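Local coordinates for ferulic acid esterase, AmCE1/Fae1A (Anaeromyces mucronatus, PDB 5CXX), which probably cleaves feruloyl esters as an alpha/beta-hydrolase and is seen here with ferulic acid bound, at residues Y61-M66 and K120-F125; G154-A159 and A180-I185. All blocks are in the same frame, centred on the assembly; numbering follows the deposited sequence. Where two conformers were deposited one is given.

Contact 1: Y61-M66 and K120-F125. With FER (3-(4-hydroxy-3-methoxyphenyl)-2-propenoic acid), chain D.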
ATOM      1  N   TYR A  61       1.511  -2.701   3.722  1.00 15.79           N
ATOM      2  CA  TYR A  61       2.238  -1.940   2.681  1.00 14.89           C
ATOM      3  C   TYR A  61       2.763  -2.920   1.631  1.00 15.44           C
ATOM      4  O   TYR A  61       3.581  -3.806   1.970  1.00 16.40           O
ATOM      5  CB  TYR A  61       3.384  -1.206   3.393  1.00 17.59           C
ATOM      6  CG  TYR A  61       4.096  -0.100   2.608  1.00 15.37           C
ATOM      7  CD1 TYR A  61       3.829   0.188   1.249  1.00 16.46           C
ATOM      8  CD2 TYR A  61       5.062   0.662   3.267  1.00 18.38           C
ATOM      9  CE1 TYR A  61       4.510   1.250   0.624  1.00 17.69           C
ATOM     10  CE2 TYR A  61       5.732   1.727   2.613  1.00 17.74           C
ATOM     11  CZ  TYR A  61       5.441   1.975   1.298  1.00 17.17           C
ATOM     12  OH  TYR A  61       6.086   3.003   0.650  1.00 18.00           O
ATOM     13  N   LEU A  62       2.279  -2.776   0.400  1.00 14.80           N
ATOM     14  CA  LEU A  62       2.440  -3.786  -0.657  1.00 15.30           C
ATOM     15  C   LEU A  62       3.519  -3.393  -1.656  1.00 16.62           C
ATOM     16  O   LEU A  62       3.440  -2.340  -2.282  1.00 17.70           O
ATOM     17  CB  LEU A  62       1.093  -3.957  -1.407  1.00 16.13           C
ATOM     18  CG  LEU A  62      -0.170  -4.131  -0.530  1.00 15.64           C
ATOM     19  CD1 LEU A  62      -1.297  -4.570  -1.450  1.00 16.76           C
ATOM     20  CD2 LEU A  62       0.009  -5.182   0.601  1.00 17.19           C
ATOM     21  N   HIS A  63       4.509  -4.295  -1.876  1.00 15.11           N
ATOM     22  CA  HIS A  63       5.496  -4.074  -2.912  1.00 14.14           C
ATOM     23  C   HIS A  63       4.974  -4.187  -4.327  1.00 16.38           C
ATOM     24  O   HIS A  63       3.814  -4.544  -4.573  1.00 17.49           O
ATOM     25  CB  HIS A  63       6.616  -5.116  -2.702  1.00 17.41           C
ATOM     26  CG  HIS A  63       6.157  -6.554  -2.879  1.00 15.98           C
ATOM     27  ND1 HIS A  63       5.909  -7.099  -4.125  1.00 16.60           N
ATOM     28  CD2 HIS A  63       5.927  -7.535  -1.972  1.00 17.49           C
ATOM     29  CE1 HIS A  63       5.544  -8.376  -3.981  1.00 17.68           C
ATOM     30  NE2 HIS A  63       5.537  -8.661  -2.683  1.00 17.18           N
ATOM     31  N   GLY A  64       5.857  -3.899  -5.274  1.00 16.82           N
ATOM     32  CA  GLY A  64       5.508  -3.937  -6.681  1.00 18.38           C
ATOM     33  C   GLY A  64       5.805  -5.258  -7.386  1.00 19.42           C
ATOM     34  O   GLY A  64       6.136  -6.303  -6.766  1.00 17.55           O
ATOM     35  N   LEU A  65       5.668  -5.218  -8.701  1.00 17.74           N
ATOM     36  CA  LEU A  65       5.826  -6.417  -9.494  1.00 18.97           C
ATOM     37  C   LEU A  65       7.253  -6.938  -9.320  1.00 21.65           C
ATOM     38  O   LEU A  65       8.217  -6.170  -9.232  1.00 23.57           O
ATOM     39  CB  LEU A  65       5.590  -6.090 -11.005  1.00 21.88           C
ATOM     40  CG  LEU A  65       5.035  -7.165 -11.902  1.00 24.52           C
ATOM     41  CD1 LEU A  65       3.621  -7.553 -11.446  1.00 22.55           C
ATOM     42  CD2 LEU A  65       5.119  -6.682 -13.356  1.00 23.09           C
ATOM     43  N   MET A  66       7.396  -8.240  -9.310  1.00 22.51           N
ATOM     44  CA  MET A  66       8.742  -8.863  -9.303  1.00 22.86           C
ATOM     45  C   MET A  66       9.552  -8.590  -8.018  1.00 28.15           C
ATOM     46  O   MET A  66      10.755  -8.804  -7.960  1.00 27.87           O
ATOM     47  CB  MET A  66       9.580  -8.480 -10.540  1.00 25.77           C
ATOM     48  CG  MET A  66       8.685  -8.527 -11.839  1.00 25.22           C
ATOM     49  SD  MET A  66       9.733  -8.432 -13.182  1.00 32.16           S
ATOM     50  CE  MET A  66       8.484  -8.005 -14.478  1.00 27.46           C
ATOM     51  N   LYS A 120      -2.264 -12.218 -12.281  1.00 19.98           N
ATOM     52  CA  LYS A 120      -3.381 -12.857 -11.540  1.00 21.50           C
ATOM     53  C   LYS A 120      -3.023 -13.148 -10.074  1.00 19.01           C
ATOM     54  O   LYS A 120      -3.880 -13.117  -9.195  1.00 19.39           O
ATOM     55  CB  LYS A 120      -3.797 -14.162 -12.212  1.00 23.53           C
ATOM     56  CG  LYS A 120      -4.504 -13.884 -13.577  1.00 34.52           C
ATOM     57  CD  LYS A 120      -4.852 -15.242 -14.185  1.00 37.17           C
ATOM     58  CE  LYS A 120      -5.449 -15.060 -15.608  1.00 47.73           C
ATOM     59  NZ  LYS A 120      -5.604 -16.399 -16.237  1.00 51.68           N
ATOM     60  N   GLY A 121      -1.751 -13.475  -9.817  1.00 20.52           N
ATOM     61  CA  GLY A 121      -1.315 -13.730  -8.443  1.00 18.64           C
ATOM     62  C   GLY A 121      -1.363 -12.515  -7.536  1.00 18.80           C
ATOM     63  O   GLY A 121      -1.671 -12.648  -6.331  1.00 18.57           O
ATOM     64  N   TYR A 122      -1.167 -11.337  -8.107  1.00 18.33           N
ATOM     65  CA  TYR A 122      -1.343 -10.113  -7.360  1.00 18.47           C
ATOM     66  C   TYR A 122      -2.831  -9.831  -7.141  1.00 18.54           C
ATOM     67  O   TYR A 122      -3.253  -9.363  -6.063  1.00 18.85           O
ATOM     68  CB  TYR A 122      -0.667  -8.885  -8.112  1.00 17.41           C
ATOM     69  CG  TYR A 122       0.840  -8.985  -8.011  1.00 17.23           C
ATOM     70  CD1 TYR A 122       1.554  -9.872  -8.827  1.00 19.11           C
ATOM     71  CD2 TYR A 122       1.536  -8.161  -7.072  1.00 23.12           C
ATOM     72  CE1 TYR A 122       2.972  -9.983  -8.674  1.00 22.50           C
ATOM     73  CE2 TYR A 122       2.948  -8.265  -6.947  1.00 23.56           C
ATOM     74  CZ  TYR A 122       3.610  -9.178  -7.710  1.00 26.32           C
ATOM     75  OH  TYR A 122       5.006  -9.293  -7.580  1.00 27.80           O
ATOM     76  N   ASP A 123      -3.622 -10.083  -8.186  1.00 18.29           N
ATOM     77  CA  ASP A 123      -5.080  -9.901  -8.023  1.00 19.90           C
ATOM     78  C   ASP A 123      -5.609 -10.776  -6.906  1.00 22.82           C
ATOM     79  O   ASP A 123      -6.499 -10.373  -6.128  1.00 20.25           O
ATOM     80  CB  ASP A 123      -5.839 -10.249  -9.313  1.00 19.61           C
ATOM     81  CG  ASP A 123      -5.375  -9.440 -10.527  1.00 19.48           C
ATOM     82  OD1 ASP A 123      -4.843  -8.327 -10.281  1.00 20.08           O
ATOM     83  OD2 ASP A 123      -5.590  -9.922 -11.655  1.00 20.85           O
ATOM     84  N   ASN A 124      -5.055 -11.983  -6.758  1.00 18.44           N
ATOM     85  CA  ASN A 124      -5.558 -12.907  -5.771  1.00 17.90           C
ATOM     86  C   ASN A 124      -5.191 -12.513  -4.356  1.00 18.03           C
ATOM     87  O   ASN A 124      -5.696 -13.106  -3.381  1.00 18.03           O
ATOM     88  CB  ASN A 124      -5.011 -14.341  -6.087  1.00 17.72           C
ATOM     89  CG  ASN A 124      -5.838 -15.405  -5.436  1.00 20.53           C
ATOM     90  OD1 ASN A 124      -7.089 -15.362  -5.493  1.00 20.99           O
ATOM     91  ND2 ASN A 124      -5.169 -16.429  -4.892  1.00 20.87           N
ATOM     92  N   PHE A 125      -4.322 -11.516  -4.217  1.00 16.96           N
ATOM     93  CA  PHE A 125      -3.929 -11.033  -2.914  1.00 16.78           C
ATOM     94  C   PHE A 125      -5.132 -10.493  -2.115  1.00 16.04           C
ATOM     95  O   PHE A 125      -5.082 -10.539  -0.881  1.00 17.72           O
ATOM     96  CB  PHE A 125      -2.846  -9.927  -3.031  1.00 16.54           C
ATOM     97  CG  PHE A 125      -2.300  -9.551  -1.664  1.00 15.68           C
ATOM     98  CD1 PHE A 125      -1.469 -10.446  -0.980  1.00 16.83           C
ATOM     99  CD2 PHE A 125      -2.661  -8.361  -1.048  1.00 15.45           C
ATOM    100  CE1 PHE A 125      -1.031 -10.159   0.316  1.00 18.53           C
ATOM    101  CE2 PHE A 125      -2.222  -8.069   0.205  1.00 16.85           C
ATOM    102  CZ  PHE A 125      -1.379  -8.952   0.910  1.00 16.30           C
TER
HETATM  103  C4  FER D 301       2.326  -3.130 -16.710  1.00 19.73           C
HETATM  104  C5  FER D 301       3.488  -2.336 -16.490  1.00 21.99           C
HETATM  105  C6  FER D 301       4.028  -2.265 -15.239  1.00 21.00           C
HETATM  106  C3  FER D 301       1.715  -3.751 -15.605  1.00 18.96           C
HETATM  107  C2  FER D 301       2.256  -3.713 -14.348  1.00 18.19           C
HETATM  108  C1  FER D 301       3.397  -2.957 -14.152  1.00 19.78           C
HETATM  109  C10 FER D 301      -0.113  -4.874 -14.777  1.00 21.00           C
HETATM  110  C7  FER D 301       3.993  -2.936 -12.786  1.00 20.56           C
HETATM  111  C8  FER D 301       5.247  -2.540 -12.506  1.00 18.94           C
HETATM  112  C9  FER D 301       5.711  -2.575 -11.051  1.00 21.10           C
HETATM  113  O1  FER D 301       4.971  -2.987 -10.103  1.00 19.87           O
HETATM  114  O2  FER D 301       6.890  -2.210 -10.800  1.00 24.99           O
HETATM  115  O4  FER D 301       1.700  -3.274 -17.911  1.00 22.54           O
HETATM  116  O3  FER D 301       0.590  -4.447 -15.939  1.00 20.39           O

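Contact 2: G154-A159 and A180-I185. With FER (3-(4-hydroxy-3-methoxyphenyl)-2-propenoic acid), chain D.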
ATOM      1  N   GLY A 154       0.652   0.911  -1.161  1.00 15.75           N
ATOM      2  CA  GLY A 154       1.545   0.088  -1.975  1.00 15.72           C
ATOM      3  C   GLY A 154       2.239   0.914  -3.041  1.00 15.19           C
ATOM      4  O   GLY A 154       1.886   2.063  -3.277  1.00 16.06           O
ATOM      5  N   PHE A 155       3.221   0.264  -3.672  1.00 17.01           N
ATOM      6  CA  PHE A 155       3.919   0.847  -4.789  1.00 15.87           C
ATOM      7  C   PHE A 155       3.660   0.055  -6.061  1.00 16.52           C
ATOM      8  O   PHE A 155       3.740  -1.168  -6.034  1.00 16.41           O
ATOM      9  CB  PHE A 155       5.417   0.816  -4.486  1.00 17.09           C
ATOM     10  CG  PHE A 155       6.286   1.220  -5.652  1.00 16.23           C
ATOM     11  CD1 PHE A 155       6.212   2.495  -6.191  1.00 18.11           C
ATOM     12  CD2 PHE A 155       7.273   0.311  -6.131  1.00 18.41           C
ATOM     13  CE1 PHE A 155       7.078   2.886  -7.229  1.00 18.85           C
ATOM     14  CE2 PHE A 155       8.143   0.710  -7.194  1.00 20.14           C
ATOM     15  CZ  PHE A 155       8.030   1.980  -7.727  1.00 22.27           C
ATOM     16  N   SER A 156       3.326   0.778  -7.133  1.00 16.14           N
ATOM     17  CA  SER A 156       3.260   0.241  -8.509  0.57 15.77           C
ATOM     18  C   SER A 156       2.264  -0.902  -8.537  1.00 16.09           C
ATOM     19  O   SER A 156       1.061  -0.637  -8.320  1.00 16.45           O
ATOM     20  CB  SER A 156       4.627  -0.132  -9.032  0.57 18.85           C
ATOM     21  OG  SER A 156       4.552  -0.148 -10.438  0.57 22.16           O
ATOM     22  N   MET A 157       2.656  -2.143  -8.856  1.00 17.46           N
ATOM     23  CA  MET A 157       1.627  -3.159  -8.834  1.00 16.25           C
ATOM     24  C   MET A 157       0.934  -3.256  -7.458  1.00 17.62           C
ATOM     25  O   MET A 157      -0.248  -3.587  -7.366  1.00 16.68           O
ATOM     26  CB  MET A 157       2.247  -4.565  -9.189  1.00 17.43           C
ATOM     27  CG  MET A 157       1.153  -5.602  -9.500  1.00 15.80           C
ATOM     28  SD  MET A 157       0.392  -5.252 -11.138  1.00 18.32           S
ATOM     29  CE  MET A 157      -0.694  -6.684 -11.302  1.00 20.15           C
ATOM     30  N   GLY A 158       1.692  -3.015  -6.388  1.00 15.46           N
ATOM     31  CA  GLY A 158       1.123  -3.071  -5.019  1.00 15.35           C
ATOM     32  C   GLY A 158       0.157  -1.894  -4.788  1.00 15.63           C
ATOM     33  O   GLY A 158      -0.759  -2.020  -3.968  1.00 15.97           O
ATOM     34  N   ALA A 159       0.366  -0.807  -5.515  1.00 15.92           N
ATOM     35  CA  ALA A 159      -0.542   0.343  -5.450  1.00 15.29           C
ATOM     36  C   ALA A 159      -1.844   0.073  -6.265  1.00 16.05           C
ATOM     37  O   ALA A 159      -2.933   0.490  -5.846  1.00 17.95           O
ATOM     38  CB  ALA A 159       0.180   1.576  -6.015  1.00 16.42           C
ATOM     39  N   ALA A 180       2.287   5.519  -7.354  1.00 16.65           N
ATOM     40  CA  ALA A 180       2.564   5.154  -8.758  1.00 16.50           C
ATOM     41  C   ALA A 180       1.878   3.851  -9.153  1.00 17.20           C
ATOM     42  O   ALA A 180       2.545   2.931  -9.655  1.00 18.21           O
ATOM     43  CB  ALA A 180       4.083   5.075  -9.040  1.00 19.03           C
ATOM     44  N   PRO A 181       0.554   3.769  -9.016  1.00 17.00           N
ATOM     45  CA  PRO A 181      -0.143   2.516  -9.354  1.00 17.56           C
ATOM     46  C   PRO A 181      -0.051   2.100 -10.840  1.00 20.93           C
ATOM     47  O   PRO A 181      -0.060   2.899 -11.771  1.00 19.88           O
ATOM     48  CB  PRO A 181      -1.618   2.827  -8.972  1.00 16.68           C
ATOM     49  CG  PRO A 181      -1.760   4.355  -9.138  1.00 17.93           C
ATOM     50  CD  PRO A 181      -0.392   4.806  -8.518  1.00 18.79           C
ATOM     51  N   ALA A 182       0.078   0.782 -11.008  1.00 17.54           N
ATOM     52  CA  ALA A 182       0.226   0.148 -12.310  1.00 17.49           C
ATOM     53  C   ALA A 182      -1.070   0.183 -13.137  1.00 17.11           C
ATOM     54  O   ALA A 182      -2.174   0.243 -12.551  1.00 18.89           O
ATOM     55  CB  ALA A 182       0.693  -1.339 -12.057  1.00 17.18           C
ATOM     56  N   PRO A 183      -0.948   0.026 -14.455  1.00 19.03           N
ATOM     57  CA  PRO A 183      -2.145  -0.097 -15.307  1.00 19.36           C
ATOM     58  C   PRO A 183      -2.951  -1.333 -14.997  1.00 19.76           C
ATOM     59  O   PRO A 183      -2.434  -2.328 -14.453  1.00 19.45           O
ATOM     60  CB  PRO A 183      -1.591  -0.209 -16.728  1.00 21.43           C
ATOM     61  CG  PRO A 183      -0.113  -0.696 -16.542  1.00 20.73           C
ATOM     62  CD  PRO A 183       0.316  -0.071 -15.235  1.00 18.18           C
ATOM     63  N   GLY A 184      -4.230  -1.281 -15.384  1.00 18.89           N
ATOM     64  CA  GLY A 184      -5.084  -2.454 -15.441  1.00 19.35           C
ATOM     65  C   GLY A 184      -6.115  -2.608 -14.338  1.00 20.37           C
ATOM     66  O   GLY A 184      -6.848  -3.640 -14.326  1.00 21.28           O
ATOM     67  N   ILE A 185      -6.222  -1.633 -13.432  1.00 18.07           N
ATOM     68  CA  ILE A 185      -7.384  -1.714 -12.520  1.00 20.05           C
ATOM     69  C   ILE A 185      -8.635  -1.701 -13.415  1.00 21.10           C
ATOM     70  O   ILE A 185      -9.582  -2.471 -13.219  1.00 20.57           O
ATOM     71  CB  ILE A 185      -7.470  -0.543 -11.546  1.00 18.41           C
ATOM     72  CG1 ILE A 185      -6.256  -0.626 -10.610  1.00 18.03           C
ATOM     73  CG2 ILE A 185      -8.803  -0.605 -10.725  1.00 21.95           C
ATOM     74  CD1 ILE A 185      -6.180   0.626  -9.728  1.00 19.30           C
TER
HETATM   75  C4  FER D 301       2.326  -3.130 -16.710  1.00 19.73           C
HETATM   76  C5  FER D 301       3.488  -2.336 -16.490  1.00 21.99           C
HETATM   77  C6  FER D 301       4.028  -2.265 -15.239  1.00 21.00           C
HETATM   78  C3  FER D 301       1.715  -3.751 -15.605  1.00 18.96           C
HETATM   79  C2  FER D 301       2.256  -3.713 -14.348  1.00 18.19           C
HETATM   80  C1  FER D 301       3.397  -2.957 -14.152  1.00 19.78           C
HETATM   81  C10 FER D 301      -0.113  -4.874 -14.777  1.00 21.00           C
HETATM   82  C7  FER D 301       3.993  -2.936 -12.786  1.00 20.56           C
HETATM   83  C8  FER D 301       5.247  -2.540 -12.506  1.00 18.94           C
HETATM   84  C9  FER D 301       5.711  -2.575 -11.051  1.00 21.10           C
HETATM   85  O1  FER D 301       4.971  -2.987 -10.103  1.00 19.87           O
HETATM   86  O2  FER D 301       6.890  -2.210 -10.800  1.00 24.99           O
HETATM   87  O4  FER D 301       1.700  -3.274 -17.911  1.00 22.54           O
HETATM   88  O3  FER D 301       0.590  -4.447 -15.939  1.00 20.39           O

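Contact 1: Y61-M66 and K120-F125
The hydroxyl of Tyr122 reaches into the loop 63-66. Its OH lies 3.1 Å from Met66 N and 3.3 Å from Gly64 O. A clear hydrogen bond of this OH goes to Tyr118 OH, one turn earlier in the same helix. The loop follows strand 58-62 of the central sheet of an alpha/beta-hydrolase fold, and helix 116-123 packs against it. On its other side the loop holds the ligand: Leu65 N donates a nearly straight bond to ferulic acid O1, 2.7 Å long, with 172° at the hydrogen. Met157 N binds the same oxygen, so Leu65 N probably supplies half of an oxyanion hole.

Gly64 O is fixed as well. His63 ND1 bonds it at 2.8 Å along a carbonyl lone pair, with the oxygen in the plane of the imidazole. The His63 side chain can curl back onto its own loop because CG sits between the backbone N and the carbonyl carbon (chi1 64°). Tyr122 OH comes to the edge of this imidazole, 3.8 Å from CE1. With the ligand bound, a CB on Gly64 would run into ferulic acid O1.

Leu65 faces two ways. CD2 packs on the ligand near C7, while CD1 makes a CH-pi contact over one face of the Tyr122 ring, 4.1 Å from its centroid and offset toward the rim. Nearer the sheet, Leu62, the last residue of strand 58-62, packs on Phe125. Both methyls touch the phenyl ring, with Leu62 CD2 lying 3.7 Å from Phe125 CE2.

Contact 2: G154-A159 and A180-I185
The ring of Phe155 meets Ala180 obliquely, with CE1 4.1 Å from Ala180 CB. One face of the ring carries Ser156 CB over its centre. The second flat group is the ferulic acid ring. Pro183 CG stands 3.4 Å from its C4, and Ala182 CB lies on the same side of the ring plane, 3.7 Å from C2. Leu65 CD2 comes from the opposite side. Met157 SD lies close to that plane, 3.7 Å from the methoxy carbon C10. A bend at chi2 (73°) turns the methionine chain along the ligand. A glycine in place of Pro183 would remove the ring carbons CB, CG and CD and would probably leave the phenol end of the ligand without the proline packing over C4, freer to shift.

The backbones come close as well. Ala182 N bonds Ser156 O at 3.2 Å, well above the carbonyl plane. Ser156 CA approaches Ala180 O at 3.0 Å in a CA-H...O contact. Ala159 CB packs tightly on Pro181, 3.5 Å from its CA.

Met157 N donates to ferulic acid O1. In the conformer given, Ser156 OG is hydrogen-bonded to His253 NE2 and lies beside the ligand carboxyl; a second conformer makes its position less certain. Its backbone is strained, with a positive phi of 59°. Gly154 and Gly158 flank it, and a CB on Gly154 would clash with Gly158 O. This sharp Gly-x-Ser-x-Gly turn from strand to helix is consistent with the nucleophile elbow of alpha/beta-hydrolases, with Ser156 probably the nucleophile of a triad with His253 and Asp222.

How the contacts relate
The two contacts follow one another along the chain and neither nest nor cross. From strand 58-62 the chain runs through helix 77-87 and strand 95-99 before helix 116-123 returns to close contact 1. Helix 125-140 then leads to strand 150-155. Contact 2 opens there and closes after a beta-alpha-beta crossover through helix 157-168 to strand 175-179. Strands 58-62 and 150-155 are parallel neighbours, probably joined by Leu62 O and Phe155 N. Met157 bridges the contacts, packing on both Leu65 and Tyr122. The loops after strands 58-62 and 175-179 lie on opposite sides of the ferulic acid plane, and Met157 lies at its edge.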